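Local coordinates for protein actin depolymerization factor 2 (Plasmodium berghei, PDB 2XFA) that probably binds actin and promotes the disassembly of actin filaments, as other ADF/cofilin proteins do, at residues A[21-26]-A[90-95]; A[29-34]-A[57-62]; A[65-68]-A[72-75]; A[79-84]-A[143-148]. All blocks are in the same frame, centred on the assembly; numbering follows the deposited sequence.

Contact 1. Residues A[21-26]-A[90-95]; sequences NRLKVK and DRIYFI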
loop_
_atom_site.group_PDB
_atom_site.type_symbol
_atom_site.label_atom_id
_atom_site.label_comp_id
_atom_site.label_asym_id
_atom_site.label_seq_id
_atom_site.Cartn_x
_atom_site.Cartn_y
_atom_site.Cartn_z
ATOM N N ASN A 21 2.255 -1.022 -12.827
ATOM C CA ASN A 21 2.822 -0.317 -13.976
ATOM C C ASN A 21 1.853 0.732 -14.530
ATOM O O ASN A 21 2.262 1.823 -14.901
ATOM C CB ASN A 21 3.296 -1.295 -15.054
ATOM C CG ASN A 21 4.608 -1.998 -14.678
ATOM O OD1 ASN A 21 4.861 -3.129 -15.093
ATOM N ND2 ASN A 21 5.442 -1.324 -13.898
ATOM N N ARG A 22 0.562 0.416 -14.553
ATOM C CA ARG A 22 -0.441 1.406 -14.934
ATOM C C ARG A 22 -0.441 2.609 -13.981
ATOM O O ARG A 22 -0.723 3.729 -14.397
ATOM C CB ARG A 22 -1.834 0.764 -15.025
ATOM C CG ARG A 22 -2.065 -0.007 -16.322
ATOM C CD ARG A 22 -3.287 -0.915 -16.258
ATOM N NE ARG A 22 -4.532 -0.190 -16.014
ATOM C CZ ARG A 22 -5.158 0.546 -16.929
ATOM N NH1 ARG A 22 -4.646 0.664 -18.149
ATOM N NH2 ARG A 22 -6.289 1.172 -16.627
ATOM N N LEU A 23 -0.128 2.367 -12.706
ATOM C CA LEU A 23 -0.015 3.427 -11.693
ATOM C C LEU A 23 1.244 4.261 -11.879
ATOM O O LEU A 23 1.196 5.492 -11.900
ATOM C CB LEU A 23 0.014 2.820 -10.283
ATOM C CG LEU A 23 0.240 3.775 -9.106
ATOM C CD1 LEU A 23 -0.448 3.277 -7.832
ATOM C CD2 LEU A 23 1.717 3.982 -8.854
ATOM N N LYS A 24 2.366 3.561 -11.978
ATOM C CA LYS A 24 3.696 4.166 -12.091
ATOM C C LYS A 24 3.903 4.867 -13.423
ATOM O O LYS A 24 4.298 6.033 -13.465
ATOM C CB LYS A 24 4.738 3.062 -11.925
ATOM C CG LYS A 24 6.180 3.468 -11.961
ATOM C CD LYS A 24 7.003 2.221 -11.721
ATOM C CE LYS A 24 8.427 2.392 -12.159
ATOM N NZ LYS A 24 9.007 3.569 -11.471
ATOM N N VAL A 25 3.617 4.156 -14.510
ATOM C CA VAL A 25 3.895 4.660 -15.852
ATOM C C VAL A 25 2.743 5.405 -16.514
ATOM O O VAL A 25 2.937 6.489 -17.059
ATOM C CB VAL A 25 4.365 3.534 -16.790
ATOM C CG1 VAL A 25 4.040 3.874 -18.238
ATOM C CG2 VAL A 25 5.855 3.306 -16.611
ATOM N N LYS A 26 1.550 4.820 -16.472
ATOM C CA LYS A 26 0.389 5.399 -17.148
ATOM C C LYS A 26 -0.491 6.238 -16.221
ATOM O O LYS A 26 -1.494 6.798 -16.655
ATOM C CB LYS A 26 -0.449 4.306 -17.823
ATOM C CG LYS A 26 0.290 3.521 -18.904
ATOM C CD LYS A 26 -0.453 3.552 -20.239
ATOM C CE LYS A 26 -0.489 4.956 -20.832
ATOM N NZ LYS A 26 -1.209 5.007 -22.133
ATOM N N ASP A 90 4.956 13.632 -7.310
ATOM C CA ASP A 90 4.355 12.342 -6.965
ATOM C C ASP A 90 5.405 11.320 -6.546
ATOM O O ASP A 90 6.342 11.038 -7.306
ATOM C CB ASP A 90 3.586 11.782 -8.160
ATOM C CG ASP A 90 2.337 12.581 -8.480
ATOM O OD1 ASP A 90 1.825 12.445 -9.616
ATOM O OD2 ASP A 90 1.871 13.342 -7.600
ATOM N N ARG A 91 5.237 10.753 -5.350
ATOM C CA ARG A 91 6.162 9.737 -4.814
ATOM C C ARG A 91 5.417 8.429 -4.587
ATOM O O ARG A 91 4.290 8.428 -4.091
ATOM C CB ARG A 91 6.765 10.181 -3.477
ATOM C CG ARG A 91 7.642 11.452 -3.521
ATOM C CD ARG A 91 8.242 11.633 -4.892
ATOM N NE ARG A 91 9.484 12.407 -4.870
ATOM C CZ ARG A 91 10.164 12.752 -5.959
ATOM N NH1 ARG A 91 9.717 12.406 -7.160
ATOM N NH2 ARG A 91 11.287 13.449 -5.850
ATOM N N ILE A 92 6.047 7.311 -4.911
ATOM C CA ILE A 92 5.382 6.032 -4.740
ATOM C C ILE A 92 5.705 5.448 -3.381
ATOM O O ILE A 92 6.864 5.197 -3.073
ATOM C CB ILE A 92 5.766 5.035 -5.827
ATOM C CG1 ILE A 92 5.303 5.539 -7.195
ATOM C CG2 ILE A 92 5.117 3.688 -5.538
ATOM C CD1 ILE A 92 5.943 4.778 -8.339
ATOM N N TYR A 93 4.685 5.280 -2.548
ATOM C CA TYR A 93 4.875 4.673 -1.233
ATOM C C TYR A 93 4.356 3.250 -1.275
ATOM O O TYR A 93 3.344 2.984 -1.900
ATOM C CB TYR A 93 4.114 5.457 -0.163
ATOM C CG TYR A 93 4.849 6.696 0.266
ATOM C CD1 TYR A 93 5.552 6.733 1.469
ATOM C CD2 TYR A 93 4.903 7.809 -0.561
ATOM C CE1 TYR A 93 6.254 7.875 1.855
ATOM C CE2 TYR A 93 5.608 8.949 -0.190
ATOM C CZ TYR A 93 6.275 8.981 1.016
ATOM O OH TYR A 93 6.965 10.120 1.373
ATOM N N PHE A 94 5.029 2.350 -0.578
ATOM C CA PHE A 94 4.535 0.995 -0.418
ATOM C C PHE A 94 4.223 0.845 1.072
ATOM O O PHE A 94 5.054 1.166 1.907
ATOM C CB PHE A 94 5.595 -0.022 -0.829
ATOM C CG PHE A 94 5.168 -1.441 -0.643
ATOM C CD1 PHE A 94 4.615 -2.150 -1.696
ATOM C CD2 PHE A 94 5.292 -2.062 0.588
ATOM C CE1 PHE A 94 4.214 -3.476 -1.536
ATOM C CE2 PHE A 94 4.884 -3.389 0.764
ATOM C CZ PHE A 94 4.346 -4.096 -0.296
ATOM N N ILE A 95 3.022 0.391 1.406
ATOM C CA ILE A 95 2.630 0.349 2.807
ATOM C C ILE A 95 2.182 -1.047 3.145
ATOM O O ILE A 95 1.349 -1.623 2.455
ATOM C CB ILE A 95 1.468 1.318 3.080
ATOM C CG1 ILE A 95 1.879 2.738 2.692
ATOM C CG2 ILE A 95 0.993 1.223 4.545
ATOM C CD1 ILE A 95 0.675 3.645 2.403
#

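Contact 2. Residues A[29-34]-A[57-62]; sequences NKYIIY and DNIIMR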
loop_
_atom_site.group_PDB
_atom_site.type_symbol
_atom_site.label_atom_id
_atom_site.label_comp_id
_atom_site.label_asym_id
_atom_site.label_seq_id
_atom_site.Cartn_x
_atom_site.Cartn_y
_atom_site.Cartn_z
ATOM N N ASN A 29 -3.969 4.776 -12.154
ATOM C CA ASN A 29 -4.403 4.379 -10.818
ATOM C C ASN A 29 -3.786 5.324 -9.808
ATOM O O ASN A 29 -2.626 5.698 -9.946
ATOM C CB ASN A 29 -3.943 2.957 -10.495
ATOM C CG ASN A 29 -4.580 1.910 -11.391
ATOM O OD1 ASN A 29 -5.764 1.995 -11.732
ATOM N ND2 ASN A 29 -3.801 0.893 -11.753
ATOM N N LYS A 30 -4.544 5.704 -8.789
ATOM C CA LYS A 30 -3.985 6.510 -7.715
ATOM C C LYS A 30 -3.440 5.649 -6.570
ATOM O O LYS A 30 -2.473 6.023 -5.922
ATOM C CB LYS A 30 -5.018 7.495 -7.180
ATOM C CG LYS A 30 -4.418 8.800 -6.704
ATOM C CD LYS A 30 -3.843 9.572 -7.870
ATOM C CE LYS A 30 -3.052 10.779 -7.404
ATOM N NZ LYS A 30 -2.383 11.469 -8.547
ATOM N N TYR A 31 -4.102 4.528 -6.287
ATOM C CA TYR A 31 -3.593 3.583 -5.323
ATOM C C TYR A 31 -4.104 2.204 -5.638
ATOM O O TYR A 31 -5.084 2.042 -6.339
ATOM C CB TYR A 31 -3.889 3.957 -3.855
ATOM C CG TYR A 31 -5.333 3.901 -3.417
ATOM C CD1 TYR A 31 -5.910 2.715 -2.999
ATOM C CD2 TYR A 31 -6.108 5.040 -3.394
ATOM C CE1 TYR A 31 -7.218 2.666 -2.592
ATOM C CE2 TYR A 31 -7.424 4.999 -2.985
ATOM C CZ TYR A 31 -7.971 3.809 -2.587
ATOM O OH TYR A 31 -9.276 3.765 -2.183
ATOM N N ILE A 32 -3.392 1.208 -5.149
ATOM C CA ILE A 32 -3.784 -0.170 -5.368
ATOM C C ILE A 32 -3.672 -0.782 -4.004
ATOM O O ILE A 32 -2.735 -0.466 -3.284
ATOM C CB ILE A 32 -2.822 -0.910 -6.272
ATOM C CG1 ILE A 32 -2.682 -0.186 -7.610
ATOM C CG2 ILE A 32 -3.300 -2.338 -6.482
ATOM C CD1 ILE A 32 -1.374 -0.527 -8.343
ATOM N N ILE A 33 -4.648 -1.616 -3.637
ATOM C CA ILE A 33 -4.549 -2.415 -2.433
ATOM C C ILE A 33 -4.500 -3.878 -2.882
ATOM O O ILE A 33 -5.272 -4.280 -3.732
ATOM C CB ILE A 33 -5.744 -2.146 -1.478
ATOM C CG1 ILE A 33 -5.679 -0.703 -0.975
ATOM C CG2 ILE A 33 -5.691 -3.061 -0.276
ATOM C CD1 ILE A 33 -6.861 -0.273 -0.217
ATOM N N TYR A 34 -3.556 -4.645 -2.342
ATOM C CA TYR A 34 -3.364 -6.043 -2.708
ATOM C C TYR A 34 -3.669 -6.897 -1.510
ATOM O O TYR A 34 -3.499 -6.446 -0.379
ATOM C CB TYR A 34 -1.887 -6.317 -3.034
ATOM C CG TYR A 34 -1.343 -5.575 -4.203
ATOM C CD1 TYR A 34 -1.503 -6.064 -5.488
ATOM C CD2 TYR A 34 -0.649 -4.387 -4.031
ATOM C CE1 TYR A 34 -0.988 -5.394 -6.571
ATOM C CE2 TYR A 34 -0.142 -3.705 -5.103
ATOM C CZ TYR A 34 -0.313 -4.220 -6.377
ATOM O OH TYR A 34 0.196 -3.551 -7.458
ATOM N N ASP A 57 -4.179 14.088 2.305
ATOM C CA ASP A 57 -5.104 13.755 3.361
ATOM C C ASP A 57 -6.321 13.058 2.794
ATOM O O ASP A 57 -6.787 12.077 3.362
ATOM C CB ASP A 57 -5.459 15.027 4.081
ATOM C CG ASP A 57 -4.234 15.893 4.292
ATOM O OD1 ASP A 57 -3.543 15.689 5.313
ATOM O OD2 ASP A 57 -3.926 16.730 3.411
ATOM N N ASN A 58 -6.803 13.510 1.646
ATOM C CA ASN A 58 -7.919 12.804 1.040
ATOM C C ASN A 58 -7.524 11.426 0.546
ATOM O O ASN A 58 -8.312 10.489 0.608
ATOM C CB ASN A 58 -8.566 13.609 -0.083
ATOM C CG ASN A 58 -10.084 13.538 -0.039
ATOM O OD1 ASN A 58 -10.697 12.630 -0.604
ATOM N ND2 ASN A 58 -10.698 14.493 0.655
ATOM N N ILE A 59 -6.304 11.265 0.055
ATOM C CA ILE A 59 -5.974 9.947 -0.448
ATOM C C ILE A 59 -5.810 8.950 0.716
ATOM O O ILE A 59 -6.275 7.822 0.640
ATOM C CB ILE A 59 -4.795 9.980 -1.455
ATOM C CG1 ILE A 59 -4.490 8.582 -1.967
ATOM C CG2 ILE A 59 -3.556 10.561 -0.826
ATOM C CD1 ILE A 59 -3.496 7.888 -1.135
ATOM N N ILE A 60 -5.152 9.392 1.782
ATOM C CA ILE A 60 -4.982 8.632 3.013
ATOM C C ILE A 60 -6.357 8.252 3.607
ATOM O O ILE A 60 -6.561 7.116 4.037
ATOM C CB ILE A 60 -4.183 9.453 4.047
ATOM C CG1 ILE A 60 -2.726 9.637 3.589
ATOM C CG2 ILE A 60 -4.239 8.813 5.427
ATOM C CD1 ILE A 60 -2.008 10.768 4.328
ATOM N N MET A 61 -7.304 9.185 3.569
ATOM C CA MET A 61 -8.666 8.898 4.038
ATOM C C MET A 61 -9.322 7.797 3.209
ATOM O O MET A 61 -9.921 6.856 3.756
ATOM C CB MET A 61 -9.509 10.167 4.032
ATOM C CG MET A 61 -10.935 9.974 4.475
ATOM S SD MET A 61 -11.903 11.443 4.097
ATOM C CE MET A 61 -11.676 11.547 2.322
ATOM N N ARG A 62 -9.198 7.901 1.889
ATOM C CA ARG A 62 -9.777 6.897 0.997
ATOM C C ARG A 62 -9.153 5.517 1.199
ATOM O O ARG A 62 -9.840 4.505 1.190
ATOM C CB ARG A 62 -9.594 7.328 -0.455
ATOM C CG ARG A 62 -10.262 8.654 -0.785
ATOM C CD ARG A 62 -11.648 8.451 -1.318
ATOM N NE ARG A 62 -11.640 8.211 -2.756
ATOM C CZ ARG A 62 -11.978 9.119 -3.667
ATOM N NH1 ARG A 62 -12.355 10.341 -3.298
ATOM N NH2 ARG A 62 -11.943 8.801 -4.952
#

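Contact 3. Residues A[65-68]-A[72-75]; sequences NNLK and CRYI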
loop_
_atom_site.group_PDB
_atom_site.type_symbol
_atom_site.label_atom_id
_atom_site.label_comp_id
_atom_site.label_asym_id
_atom_site.label_seq_id
_atom_site.Cartn_x
_atom_site.Cartn_y
_atom_site.Cartn_z
ATOM N N ASN A 65 -10.445 3.936 4.482
ATOM C CA ASN A 65 -11.806 3.420 4.449
ATOM C C ASN A 65 -11.871 2.036 3.815
ATOM O O ASN A 65 -12.868 1.350 3.958
ATOM C CB ASN A 65 -12.738 4.398 3.739
ATOM C CG ASN A 65 -13.012 5.626 4.566
ATOM O OD1 ASN A 65 -13.031 5.556 5.795
ATOM N ND2 ASN A 65 -13.218 6.763 3.902
ATOM N N ASN A 66 -10.794 1.623 3.142
ATOM C CA ASN A 66 -10.701 0.268 2.569
ATOM C C ASN A 66 -9.999 -0.752 3.459
ATOM O O ASN A 66 -9.844 -1.908 3.070
ATOM C CB ASN A 66 -9.951 0.274 1.229
ATOM C CG ASN A 66 -10.712 0.982 0.123
ATOM O OD1 ASN A 66 -10.349 2.089 -0.289
ATOM N ND2 ASN A 66 -11.771 0.344 -0.371
ATOM N N LEU A 67 -9.559 -0.331 4.637
ATOM C CA LEU A 67 -8.806 -1.206 5.527
ATOM C C LEU A 67 -9.629 -1.603 6.739
ATOM O O LEU A 67 -10.614 -0.948 7.057
ATOM C CB LEU A 67 -7.525 -0.492 5.987
ATOM C CG LEU A 67 -6.633 -0.073 4.806
ATOM C CD1 LEU A 67 -5.420 0.720 5.296
ATOM C CD2 LEU A 67 -6.201 -1.307 3.997
ATOM N N LYS A 68 -9.216 -2.657 7.437
ATOM C CA LYS A 68 -9.910 -3.064 8.669
ATOM C C LYS A 68 -8.902 -3.381 9.754
ATOM O O LYS A 68 -7.753 -3.667 9.472
ATOM C CB LYS A 68 -10.756 -4.313 8.417
ATOM C CG LYS A 68 -11.727 -4.195 7.249
ATOM C CD LYS A 68 -12.704 -5.380 7.228
ATOM C CE LYS A 68 -13.863 -5.147 6.259
ATOM N NZ LYS A 68 -14.823 -6.294 6.251
ATOM N N CYS A 72 -4.619 -7.878 7.243
ATOM C CA CYS A 72 -3.439 -7.310 6.589
ATOM C C CYS A 72 -3.653 -6.976 5.113
ATOM O O CYS A 72 -4.370 -7.674 4.397
ATOM C CB CYS A 72 -2.267 -8.268 6.739
ATOM S SG CYS A 72 -1.882 -8.651 8.436
ATOM N N ARG A 73 -3.035 -5.880 4.672
ATOM C CA ARG A 73 -3.017 -5.492 3.267
ATOM C C ARG A 73 -1.644 -4.935 2.838
ATOM O O ARG A 73 -0.892 -4.453 3.656
ATOM C CB ARG A 73 -4.081 -4.436 2.972
ATOM C CG ARG A 73 -5.549 -4.953 3.057
ATOM C CD ARG A 73 -5.766 -6.127 2.107
ATOM N NE ARG A 73 -7.175 -6.511 1.977
ATOM C CZ ARG A 73 -7.721 -7.553 2.593
ATOM N NH1 ARG A 73 -6.981 -8.304 3.395
ATOM N NH2 ARG A 73 -9.016 -7.840 2.414
ATOM N N TYR A 74 -1.346 -4.997 1.544
ATOM C CA TYR A 74 -0.260 -4.196 0.986
ATOM C C TYR A 74 -0.913 -3.079 0.214
ATOM O O TYR A 74 -1.863 -3.300 -0.540
ATOM C CB TYR A 74 0.583 -5.011 0.002
ATOM C CG TYR A 74 1.110 -6.297 0.550
ATOM C CD1 TYR A 74 1.937 -6.306 1.651
ATOM C CD2 TYR A 74 0.770 -7.504 -0.033
ATOM C CE1 TYR A 74 2.448 -7.491 2.148
ATOM C CE2 TYR A 74 1.266 -8.688 0.456
ATOM C CZ TYR A 74 2.112 -8.666 1.544
ATOM O OH TYR A 74 2.619 -9.835 2.037
ATOM N N ILE A 75 -0.427 -1.875 0.398
ATOM C CA ILE A 75 -0.952 -0.770 -0.367
ATOM C C ILE A 75 0.188 -0.093 -1.141
ATOM O O ILE A 75 1.251 0.176 -0.581
ATOM C CB ILE A 75 -1.626 0.265 0.574
ATOM C CG1 ILE A 75 -2.692 -0.425 1.451
ATOM C CG2 ILE A 75 -2.230 1.408 -0.211
ATOM C CD1 ILE A 75 -2.272 -0.508 2.905
#

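Contact 4. Residues A[79-84]-A[143-148]; sequences MPIPTP and AIILNT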
loop_
_atom_site.group_PDB
_atom_site.type_symbol
_atom_site.label_atom_id
_atom_site.label_comp_id
_atom_site.label_asym_id
_atom_site.label_seq_id
_atom_site.Cartn_x
_atom_site.Cartn_y
_atom_site.Cartn_z
ATOM N N MET A 79 1.629 9.223 -3.883
ATOM C CA MET A 79 1.348 10.332 -2.976
ATOM C C MET A 79 1.794 11.673 -3.539
ATOM O O MET A 79 2.946 11.826 -3.930
ATOM C CB MET A 79 2.052 10.094 -1.643
ATOM C CG MET A 79 1.620 8.820 -0.953
ATOM S SD MET A 79 -0.159 8.868 -0.658
ATOM C CE MET A 79 -0.279 7.763 0.745
ATOM N N PRO A 80 0.883 12.658 -3.569
ATOM C CA PRO A 80 1.208 14.003 -4.057
ATOM C C PRO A 80 1.968 14.780 -2.997
ATOM O O PRO A 80 1.354 15.290 -2.061
ATOM C CB PRO A 80 -0.171 14.647 -4.281
ATOM C CG PRO A 80 -1.199 13.552 -4.033
ATOM C CD PRO A 80 -0.528 12.542 -3.170
ATOM N N ILE A 81 3.281 14.889 -3.144
ATOM C CA ILE A 81 4.084 15.479 -2.086
ATOM C C ILE A 81 4.967 16.652 -2.526
ATOM O O ILE A 81 5.877 16.504 -3.347
ATOM C CB ILE A 81 4.912 14.414 -1.359
ATOM C CG1 ILE A 81 3.992 13.539 -0.515
ATOM C CG2 ILE A 81 5.949 15.065 -0.468
ATOM C CD1 ILE A 81 4.719 12.445 0.194
ATOM N N PRO A 82 4.696 17.832 -1.961
ATOM C CA PRO A 82 5.439 19.038 -2.326
ATOM C C PRO A 82 6.876 18.982 -1.823
ATOM O O PRO A 82 7.127 18.567 -0.688
ATOM C CB PRO A 82 4.662 20.150 -1.616
ATOM C CG PRO A 82 4.026 19.480 -0.458
ATOM C CD PRO A 82 3.684 18.096 -0.923
ATOM N N THR A 83 7.809 19.386 -2.678
ATOM C CA THR A 83 9.214 19.485 -2.302
ATOM C C THR A 83 9.361 20.443 -1.123
ATOM O O THR A 83 8.389 21.088 -0.720
ATOM C CB THR A 83 10.082 19.980 -3.492
ATOM O OG1 THR A 83 9.590 21.239 -3.970
ATOM C CG2 THR A 83 10.056 18.972 -4.632
ATOM N N PRO A 84 10.573 20.536 -0.550
ATOM C CA PRO A 84 10.767 21.589 0.452
ATOM C C PRO A 84 10.632 22.964 -0.196
ATOM O O PRO A 84 11.075 23.959 0.377
ATOM C CB PRO A 84 12.201 21.353 0.943
ATOM C CG PRO A 84 12.852 20.521 -0.117
ATOM C CD PRO A 84 11.761 19.677 -0.691
ATOM N N ALA A 143 2.072 11.478 9.738
ATOM C CA ALA A 143 3.240 11.788 10.556
ATOM C C ALA A 143 4.480 11.192 9.930
ATOM O O ALA A 143 5.493 11.852 9.789
ATOM C CB ALA A 143 3.055 11.249 11.973
ATOM N N ILE A 144 4.397 9.932 9.538
ATOM C CA ILE A 144 5.530 9.299 8.880
ATOM C C ILE A 144 5.886 10.039 7.598
ATOM O O ILE A 144 7.003 10.498 7.408
ATOM C CB ILE A 144 5.214 7.853 8.552
ATOM C CG1 ILE A 144 5.323 7.003 9.819
ATOM C CG2 ILE A 144 6.157 7.342 7.489
ATOM C CD1 ILE A 144 4.632 5.638 9.683
ATOM N N ILE A 145 4.918 10.175 6.713
ATOM C CA ILE A 145 5.186 10.853 5.465
ATOM C C ILE A 145 5.838 12.225 5.699
ATOM O O ILE A 145 6.848 12.549 5.071
ATOM C CB ILE A 145 3.932 10.924 4.603
ATOM C CG1 ILE A 145 3.451 9.495 4.296
ATOM C CG2 ILE A 145 4.219 11.669 3.333
ATOM C CD1 ILE A 145 2.156 9.426 3.570
ATOM N N LEU A 146 5.304 13.002 6.638
ATOM C CA LEU A 146 5.787 14.367 6.866
ATOM C C LEU A 146 7.143 14.461 7.585
ATOM O O LEU A 146 7.886 15.411 7.358
ATOM C CB LEU A 146 4.744 15.215 7.601
ATOM C CG LEU A 146 3.415 15.307 6.847
ATOM C CD1 LEU A 146 2.424 16.254 7.537
ATOM C CD2 LEU A 146 3.650 15.705 5.384
ATOM N N ASN A 147 7.460 13.500 8.450
ATOM C CA ASN A 147 8.777 13.471 9.091
ATOM C C ASN A 147 9.821 12.810 8.207
ATOM O O ASN A 147 10.720 12.113 8.697
ATOM C CB ASN A 147 8.724 12.766 10.438
ATOM C CG ASN A 147 8.191 13.652 11.519
ATOM O OD1 ASN A 147 8.748 14.720 11.794
ATOM N ND2 ASN A 147 7.101 13.225 12.144
ATOM N N THR A 148 9.679 13.028 6.902
ATOM C CA THR A 148 10.635 12.543 5.914
ATOM C C THR A 148 10.564 11.034 5.811
ATOM O O THR A 148 10.535 10.498 4.707
ATOM C CB THR A 148 12.088 12.989 6.239
ATOM O OG1 THR A 148 12.256 14.376 5.909
ATOM C CG2 THR A 148 13.100 12.160 5.452
ATOM O OXT THR A 148 10.517 10.328 6.820
#

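Contact 1. Residues A[21-26]-A[90-95]
No ring or other flat group lies between Leu23, Lys24 and Ile92, so this contact is purely aliphatic; the nearby rings of strand 89-97 are turned to other partners. Phe94 packs on Lys114, Leu117 and Val118 of helix 104-118, while Tyr93, on the other face of the sheet, packs on Met79 and Ile81. Ile92 points toward helix 14-24, and its extended outer arm (chi2 166°) puts CD1 against the stem of Lys24, 3.9 Å from Lys24 CG. Lys24 CB, at 4.2 Å from Ile92 CD1, is the second atom touched, and the two side chains lie nearly perpendicular. This is the helix-on-sheet packing of the ADF-homology fold: the C-terminal part of helix 14-24 rests on the same face of the central mixed sheet as helix 104-118. The CA atoms of Lys24 and Ile92 are 7.8 Å apart, a gap filled by side chains. Lys24 has CG anti to the backbone N (chi1 -178°), which lays that carbon against CD1 of Ile92. Buried Leu23 adds a looser touch through one methyl: Leu23 CD2 lies 4.2 Å from Ile92 CG1, and no hydrogen bond crosses the pair of segments.

Contact 2. Residues A[29-34]-A[57-62]
Apolar contact joins Tyr31 to two side chains one helical turn apart, Ile59 and Arg62. Tyr31 CD2 lies 4.1 Å from Ile59 CG1, the two side chains running past each other in opposite senses. Further along the same flank of the ring, Tyr31 CE2 is 4.1 Å from Arg62 CB; here the chains meet almost at right angles. Both carbons approach the ring obliquely. With chi1 at 68°, CG of Tyr31 sits between its own backbone N and carbonyl carbon, and from there the ring reaches across to the helix. The polar account is different, since no hydrogen bond spans the segments. Tyr31 OH comes to 3.5 Å from Arg62 O without bonding to it, and the polar partner of this buried hydroxyl is the side-chain amide of Asn66. The charged end of Arg62, bent at chi2 and chi3, turns to Glu48 in a salt bridge through NE, its plane 73° from the tyrosine ring. Helix 56-65 thus lies on one face of the ADF-homology sheet: Tyr31 stands on strand 31-37 with Glu48 of strand 41-48 beside it, and Ile59 also touches Met79 of strand 73-81.

Contact 3. Residues A[65-68]-A[72-75]
Leu67 holds CG anti to its own carbonyl carbon (chi1 -58°) with an extended second torsion, and this carries both methyl groups toward Arg73 and Ile75. The contact closes the short connection between helix 56-65 and strand 73-81 of the ADF-homology fold, folding the loop back over the start of the strand it leads into. Ile75 and Leu67 point at each other tip to tip, with Leu67 CD1 4.1 Å from Ile75 CD1. Toward Arg73 the approach is alongside: the two chains slide past each other in opposite directions, so that Leu67 CD2 touches the aliphatic stem at 3.8 Å from Arg73 CG and 3.9 Å from Arg73 CB. The CA atoms of Leu67 and Arg73 stay 7.5 Å apart, and no hydrogen bond crosses the junction. Trp97 and Ile134 also pack on Leu67. Arg73 bends at chi2 (-57°), about the CB-CG bond that Leu67 touches, turning its guanidinium aside to three partners: Asp45 on NE, Glu71 on NH2 and a backbone carbonyl on NH1. That last bond, near the guanidinium plane but tilted from the carbonyl plane, runs 2.9 Å from Arg73 NH1 to Cys72 O with an N-H...O angle of 161°.

Contact 4. Residues A[79-84]-A[143-148]
Ile145 meets two side chains of strand 73-81 with two different branches, and each pair is set at its own angle. Met79 crosses it nearly perpendicularly: the terminal methyl of the methionine is the touching atom, with Met79 CE 4.1 Å from Ile145 CD1. A bend at chi2 (-59°) carries the sulfur across the strand, and CE then turns toward helix 137-146, to the end of the long branch of Ile145. Ile81 instead crosses obliquely and presents its outer methyl to the short branch. Ile81 CD1 is modelled 3.3 Å from Ile145 CG2, closer than carbon atoms normally pack, so the exact fit there is doubtful although the pairing itself is clear. In the ADF-homology fold this is where the C-terminal helix 137-146 lies over the sheet, next to helix 56-65, whose Leu56 also touches Met79. Tyr93 of the adjoining strand 89-97 also packs on Ile145. The CA atoms of Ile81 and Ile145 are 8.9 Å apart, with no hydrogen bond between the segments. Just beyond, the helix stops: Asn147 N still bonds Ala143 O at 2.9 Å, and the terminal carboxylate of Thr148 forms a salt bridge with Lys126.

In the fold
All four contacts tie a helix or loop to one mixed sheet: contact 1 on one face, contacts 2, 3 and 4 on the other. Contacts 1 and 2, with centres about 11 Å apart, touch where Leu23 CD1 meets Ile32 CD1 at 3.9 Å, on the helix 14-24 face; neighbouring Tyr31 points to the other. Strand 73-81 carries contacts 3 and 4, whose centres are about 21 Å apart. Its backbone pairs with strand 89-97 of contact 1 (Ile95 N to Ile75 O, 2.7 Å; Arg91 O to Met79 N, 2.8 Å) and with strand 31-37 of contact 2 (Tyr34 N to Tyr74 O, 2.8 Å). Ile59 CD1 reaches Met79 SD at 3.5 Å, linking contacts 2 and 4.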